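Local coordinates for lipase-esterase related protein (Clostridium acetobutylicum, PDB 3E0X) that is of unknown function but probably acts as a hydrolase of the lipase-esterase type, with an alpha/beta hydrolase fold, at residues L99-V112 with L180-K192. Sequence-based numbering, arbitrary orientation.
Sequences LGVALKKLPNVRKV and LVDNLKNIDIPVK
Val112 and Val191 sit side by side as a parallel bridge: Val112 N gives its hydrogen to Pro190 O at 3.0 Å, and Lys192 N returns one to Val112 O at 2.9 Å, each bent by only some 20° from straight. Ahead of this pairing, Ile189 points into the bend of 99-112. Its CG1 is flanked by both N and C of its own backbone (chi1 55°), and CD1 thereby reaches Val109 CG1 (3.9 Å), Val112 CG2 and Ala102 CB. Ile187 continues the apolar layer, touching Ala102 CB with CG2 and crossing Leu99 and Leu103 at about right angles. Leu99 spreads its two methyls: CD1 meets Leu184 CD2, while CD2 packs on Val191 CG1 (3.8 Å) and Ile187 CD1. Leu103 CD2 touches both Ile187 CG1 (3.6 Å) and the backbone O of Asn183. At the solvent-facing border, Lys105 is kinked twice along its chain, and its NZ comes to Asp188 OD2 from above the carboxylate plane, 47° out of it, in a 2.8 Å salt bridge. A water accepts from Lys105 NZ and donates to Asn186 O; another donates to Ala102 O and accepts from Asp188 N, so that two waters link 102-105 to 186-188. Beside Leu103, Asn183 ND2 bonds Asn186 OD1 within both amides' planes, joining two side chains that both touch that leucine. Further out, Ile210 of helix 204-213 touches Leu99 and Val191, and Leu88 of strand 86-91 lies against Val109 and Val112. The parallel neighbours 109-115 and 191-196, with helix 93-102 packed over them after the GxSxG pattern of a probable nucleophile elbow, are characteristic of the alpha/beta hydrolase fold.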
loop_
_atom_site.group_PDB
_atom_site.type_symbol
_atom_site.label_atom_id
_atom_site.label_comp_id
_atom_site.label_asym_id
_atom_site.label_seq_id
_atom_site.Cartn_x
_atom_site.Cartn_y
_atom_site.Cartn_z
ATOM N N LEU A 99 -2.743 -0.095 -8.015
ATOM C CA LEU A 99 -3.677 0.261 -9.082
ATOM C C LEU A 99 -2.900 0.589 -10.371
ATOM O O LEU A 99 -3.294 0.180 -11.484
ATOM C CB LEU A 99 -4.535 1.439 -8.628
ATOM C CG LEU A 99 -5.496 1.117 -7.469
ATOM C CD1 LEU A 99 -6.070 2.418 -6.887
ATOM C CD2 LEU A 99 -6.614 0.160 -7.928
ATOM N N GLY A 100 -1.792 1.318 -10.238
ATOM C CA GLY A 100 -0.972 1.628 -11.412
ATOM C C GLY A 100 -0.375 0.371 -12.048
ATOM O O GLY A 100 -0.275 0.252 -13.274
ATOM N N VAL A 101 0.030 -0.585 -11.213
ATOM C CA VAL A 101 0.566 -1.863 -11.724
ATOM C C VAL A 101 -0.516 -2.661 -12.453
ATOM O O VAL A 101 -0.249 -3.265 -13.510
ATOM C CB VAL A 101 1.240 -2.700 -10.619
ATOM C CG1 VAL A 101 1.729 -4.030 -11.196
ATOM C CG2 VAL A 101 2.422 -1.909 -10.077
ATOM N N ALA A 102 -1.734 -2.640 -11.922
ATOM C CA ALA A 102 -2.841 -3.312 -12.605
ATOM C C ALA A 102 -2.956 -2.782 -14.040
ATOM O O ALA A 102 -3.217 -3.545 -14.969
ATOM C CB ALA A 102 -4.142 -3.074 -11.850
ATOM N N LEU A 103 -2.739 -1.476 -14.223
ATOM C CA LEU A 103 -2.858 -0.849 -15.560
ATOM C C LEU A 103 -1.735 -1.256 -16.514
ATOM O O LEU A 103 -1.863 -1.039 -17.724
ATOM C CB LEU A 103 -2.909 0.671 -15.414
ATOM C CG LEU A 103 -4.227 1.132 -14.802
ATOM C CD1 LEU A 103 -4.142 2.552 -14.256
ATOM C CD2 LEU A 103 -5.349 1.019 -15.870
ATOM N N LYS A 104 -0.664 -1.864 -16.001
ATOM C CA LYS A 104 0.397 -2.389 -16.859
ATOM C C LYS A 104 0.005 -3.711 -17.511
ATOM O O LYS A 104 0.705 -4.179 -18.422
ATOM C CB LYS A 104 1.696 -2.591 -16.063
ATOM C CG LYS A 104 2.315 -1.310 -15.471
ATOM C CD LYS A 104 2.983 -0.473 -16.529
ATOM C CE LYS A 104 3.809 0.647 -15.906
ATOM N NZ LYS A 104 4.875 1.122 -16.827
ATOM N N LYS A 105 -1.066 -4.340 -17.006
ATOM C CA LYS A 105 -1.631 -5.562 -17.626
ATOM C C LYS A 105 -0.588 -6.689 -17.660
ATOM O O LYS A 105 -0.416 -7.382 -18.684
ATOM C CB LYS A 105 -2.141 -5.285 -19.059
ATOM C CG LYS A 105 -3.025 -4.062 -19.231
ATOM C CD LYS A 105 -4.159 -4.065 -18.256
ATOM C CE LYS A 105 -5.204 -2.981 -18.594
ATOM N NZ LYS A 105 -5.860 -3.233 -19.907
ATOM N N LEU A 106 0.125 -6.874 -16.541
ATOM C CA LEU A 106 1.088 -7.975 -16.429
ATOM C C LEU A 106 0.347 -9.302 -16.416
ATOM O O LEU A 106 -0.692 -9.409 -15.767
ATOM C CB LEU A 106 1.949 -7.801 -15.163
ATOM C CG LEU A 106 2.692 -6.467 -15.080
ATOM C CD1 LEU A 106 3.514 -6.418 -13.772
ATOM C CD2 LEU A 106 3.572 -6.276 -16.321
ATOM N N PRO A 107 0.827 -10.310 -17.180
ATOM C CA PRO A 107 -0.015 -11.500 -17.355
ATOM C C PRO A 107 -0.351 -12.230 -16.059
ATOM O O PRO A 107 -1.412 -12.841 -15.990
ATOM C CB PRO A 107 0.799 -12.391 -18.326
ATOM C CG PRO A 107 2.171 -11.849 -18.320
ATOM C CD PRO A 107 2.040 -10.383 -18.011
ATOM N N ASN A 108 0.529 -12.170 -15.062
ATOM C CA ASN A 108 0.356 -12.966 -13.835
ATOM C C ASN A 108 -0.289 -12.238 -12.660
ATOM O O ASN A 108 -0.517 -12.847 -11.617
ATOM C CB ASN A 108 1.672 -13.646 -13.407
ATOM C CG ASN A 108 2.247 -14.561 -14.500
ATOM O OD1 ASN A 108 1.508 -15.216 -15.260
ATOM N ND2 ASN A 108 3.568 -14.600 -14.583
ATOM N N VAL A 109 -0.585 -10.944 -12.826
ATOM C CA VAL A 109 -1.244 -10.190 -11.776
ATOM C C VAL A 109 -2.740 -10.367 -11.995
ATOM O O VAL A 109 -3.283 -9.939 -13.023
ATOM C CB VAL A 109 -0.842 -8.702 -11.805
ATOM C CG1 VAL A 109 -1.718 -7.905 -10.830
ATOM C CG2 VAL A 109 0.631 -8.569 -11.433
ATOM N N ARG A 110 -3.394 -11.024 -11.040
ATOM C CA ARG A 110 -4.781 -11.462 -11.231
ATOM C C ARG A 110 -5.814 -10.652 -10.445
ATOM O O ARG A 110 -6.980 -10.593 -10.827
ATOM C CB ARG A 110 -4.932 -12.940 -10.899
ATOM C CG ARG A 110 -4.006 -13.865 -11.719
ATOM C CD ARG A 110 -4.305 -13.842 -13.226
ATOM N NE ARG A 110 -5.661 -14.330 -13.462
ATOM C CZ ARG A 110 -6.573 -13.719 -14.231
ATOM N NH1 ARG A 110 -6.269 -12.606 -14.906
ATOM N NH2 ARG A 110 -7.798 -14.227 -14.311
ATOM N N LYS A 111 -5.395 -10.045 -9.332
ATOM C CA LYS A 111 -6.299 -9.235 -8.499
ATOM C C LYS A 111 -5.464 -8.194 -7.780
ATOM O O LYS A 111 -4.260 -8.377 -7.551
ATOM C CB LYS A 111 -6.990 -10.084 -7.429
ATOM C CG LYS A 111 -7.934 -11.133 -7.970
ATOM C CD LYS A 111 -8.699 -11.786 -6.817
ATOM C CE LYS A 111 -9.661 -12.870 -7.355
ATOM N NZ LYS A 111 -8.881 -13.892 -8.118
ATOM N N VAL A 112 -6.128 -7.125 -7.356
ATOM C CA VAL A 112 -5.460 -6.099 -6.567
ATOM C C VAL A 112 -6.324 -5.668 -5.392
ATOM O O VAL A 112 -7.540 -5.573 -5.514
ATOM C CB VAL A 112 -5.112 -4.872 -7.465
ATOM C CG1 VAL A 112 -4.801 -3.629 -6.646
ATOM C CG2 VAL A 112 -4.007 -5.236 -8.454
ATOM N N LEU A 180 -4.661 8.820 -10.853
ATOM C CA LEU A 180 -4.960 7.706 -11.762
ATOM C C LEU A 180 -6.452 7.531 -11.998
ATOM O O LEU A 180 -6.864 6.542 -12.597
ATOM C CB LEU A 180 -4.419 6.382 -11.204
ATOM C CG LEU A 180 -2.905 6.323 -11.016
ATOM C CD1 LEU A 180 -2.508 5.193 -10.059
ATOM C CD2 LEU A 180 -2.204 6.208 -12.353
ATOM N N VAL A 181 -7.269 8.455 -11.503
ATOM C CA VAL A 181 -8.704 8.200 -11.475
ATOM C C VAL A 181 -9.295 7.907 -12.860
ATOM O O VAL A 181 -10.099 6.971 -13.012
ATOM C CB VAL A 181 -9.473 9.318 -10.747
ATOM C CG1 VAL A 181 -10.995 9.155 -10.946
ATOM C CG2 VAL A 181 -9.154 9.261 -9.284
ATOM N N ASP A 182 -8.904 8.695 -13.856
ATOM C CA ASP A 182 -9.537 8.561 -15.174
ATOM C C ASP A 182 -9.017 7.343 -15.941
ATOM O O ASP A 182 -9.451 7.068 -17.063
ATOM C CB ASP A 182 -9.471 9.877 -15.969
ATOM C CG ASP A 182 -8.075 10.258 -16.416
ATOM O OD1 ASP A 182 -7.107 9.490 -16.237
ATOM O OD2 ASP A 182 -7.933 11.388 -16.964
ATOM N N ASN A 183 -8.098 6.593 -15.328
ATOM C CA ASN A 183 -7.637 5.329 -15.908
ATOM C C ASN A 183 -8.187 4.097 -15.206
ATOM O O ASN A 183 -8.008 2.973 -15.699
ATOM C CB ASN A 183 -6.118 5.266 -15.959
ATOM C CG ASN A 183 -5.552 6.013 -17.133
ATOM O OD1 ASN A 183 -4.743 6.913 -16.965
ATOM N ND2 ASN A 183 -6.014 5.673 -18.339
ATOM N N LEU A 184 -8.847 4.295 -14.066
ATOM C CA LEU A 184 -9.367 3.155 -13.294
ATOM C C LEU A 184 -10.305 2.286 -14.117
ATOM O O LEU A 184 -10.301 1.064 -13.983
ATOM C CB LEU A 184 -10.077 3.617 -12.020
ATOM C CG LEU A 184 -9.209 4.252 -10.918
ATOM C CD1 LEU A 184 -10.088 4.818 -9.811
ATOM C CD2 LEU A 184 -8.158 3.253 -10.412
ATOM N N LYS A 185 -11.080 2.922 -15.002
ATOM C CA LYS A 185 -12.012 2.195 -15.870
ATOM C C LYS A 185 -11.320 1.212 -16.799
ATOM O O LYS A 185 -11.988 0.333 -17.365
ATOM C CB LYS A 185 -12.830 3.175 -16.705
ATOM C CG LYS A 185 -12.038 4.013 -17.698
ATOM C CD LYS A 185 -12.960 4.585 -18.778
ATOM C CE LYS A 185 -12.176 4.878 -20.030
ATOM N NZ LYS A 185 -13.061 5.132 -21.211
ATOM N N ASN A 186 -10.012 1.365 -16.969
ATOM C CA ASN A 186 -9.242 0.500 -17.862
ATOM C C ASN A 186 -8.668 -0.733 -17.170
ATOM O O ASN A 186 -8.025 -1.549 -17.815
ATOM C CB ASN A 186 -8.119 1.314 -18.527
ATOM C CG ASN A 186 -8.658 2.440 -19.406
ATOM O OD1 ASN A 186 -8.196 3.588 -19.333
ATOM N ND2 ASN A 186 -9.653 2.123 -20.215
ATOM N N ILE A 187 -8.893 -0.864 -15.864
ATOM C CA ILE A 187 -8.412 -2.043 -15.154
ATOM C C ILE A 187 -9.338 -3.220 -15.456
ATOM O O ILE A 187 -10.548 -3.141 -15.197
ATOM C CB ILE A 187 -8.320 -1.793 -13.638
ATOM C CG1 ILE A 187 -7.194 -0.783 -13.350
ATOM C CG2 ILE A 187 -8.077 -3.116 -12.903
ATOM C CD1 ILE A 187 -7.123 -0.273 -11.896
ATOM N N ASP A 188 -8.742 -4.311 -15.949
ATOM C CA ASP A 188 -9.476 -5.505 -16.421
ATOM C C ASP A 188 -9.751 -6.553 -15.330
ATOM O O ASP A 188 -10.602 -7.429 -15.485
ATOM C CB ASP A 188 -8.678 -6.229 -17.533
ATOM C CG ASP A 188 -8.471 -5.394 -18.797
ATOM O OD1 ASP A 188 -9.409 -4.695 -19.248
ATOM O OD2 ASP A 188 -7.362 -5.501 -19.375
ATOM N N ILE A 189 -8.969 -6.501 -14.254
ATOM C CA ILE A 189 -8.992 -7.517 -13.196
ATOM C C ILE A 189 -9.774 -7.019 -11.991
ATOM O O ILE A 189 -10.057 -5.817 -11.892
ATOM C CB ILE A 189 -7.552 -7.895 -12.770
ATOM C CG1 ILE A 189 -6.766 -6.644 -12.360
ATOM C CG2 ILE A 189 -6.841 -8.696 -13.918
ATOM C CD1 ILE A 189 -5.377 -6.985 -11.813
ATOM N N PRO A 190 -10.151 -7.939 -11.078
ATOM C CA PRO A 190 -10.892 -7.520 -9.860
ATOM C C PRO A 190 -10.042 -6.663 -8.913
ATOM O O PRO A 190 -8.842 -6.906 -8.710
ATOM C CB PRO A 190 -11.303 -8.839 -9.205
ATOM C CG PRO A 190 -11.150 -9.913 -10.333
ATOM C CD PRO A 190 -9.994 -9.407 -11.174
ATOM N N VAL A 191 -10.681 -5.642 -8.352
ATOM C CA VAL A 191 -10.028 -4.736 -7.404
ATOM C C VAL A 191 -10.895 -4.632 -6.172
ATOM O O VAL A 191 -12.113 -4.476 -6.294
ATOM C CB VAL A 191 -9.902 -3.313 -8.017
ATOM C CG1 VAL A 191 -9.387 -2.307 -6.978
ATOM C CG2 VAL A 191 -8.949 -3.325 -9.203
ATOM N N LYS A 192 -10.283 -4.754 -4.993
ATOM C CA LYS A 192 -11.039 -4.525 -3.751
ATOM C C LYS A 192 -10.394 -3.398 -2.971
ATOM O O LYS A 192 -9.174 -3.381 -2.832
ATOM C CB LYS A 192 -11.095 -5.771 -2.845
ATOM C CG LYS A 192 -11.841 -5.562 -1.544
ATOM C CD LYS A 192 -12.187 -6.877 -0.891
ATOM C CE LYS A 192 -13.059 -6.623 0.319
ATOM N NZ LYS A 192 -13.486 -7.905 0.963
HETATM O O HOH W 1 -5.842 -4.682 -15.544
HETATM O O HOH W 2 -7.720 -1.378 -20.830
#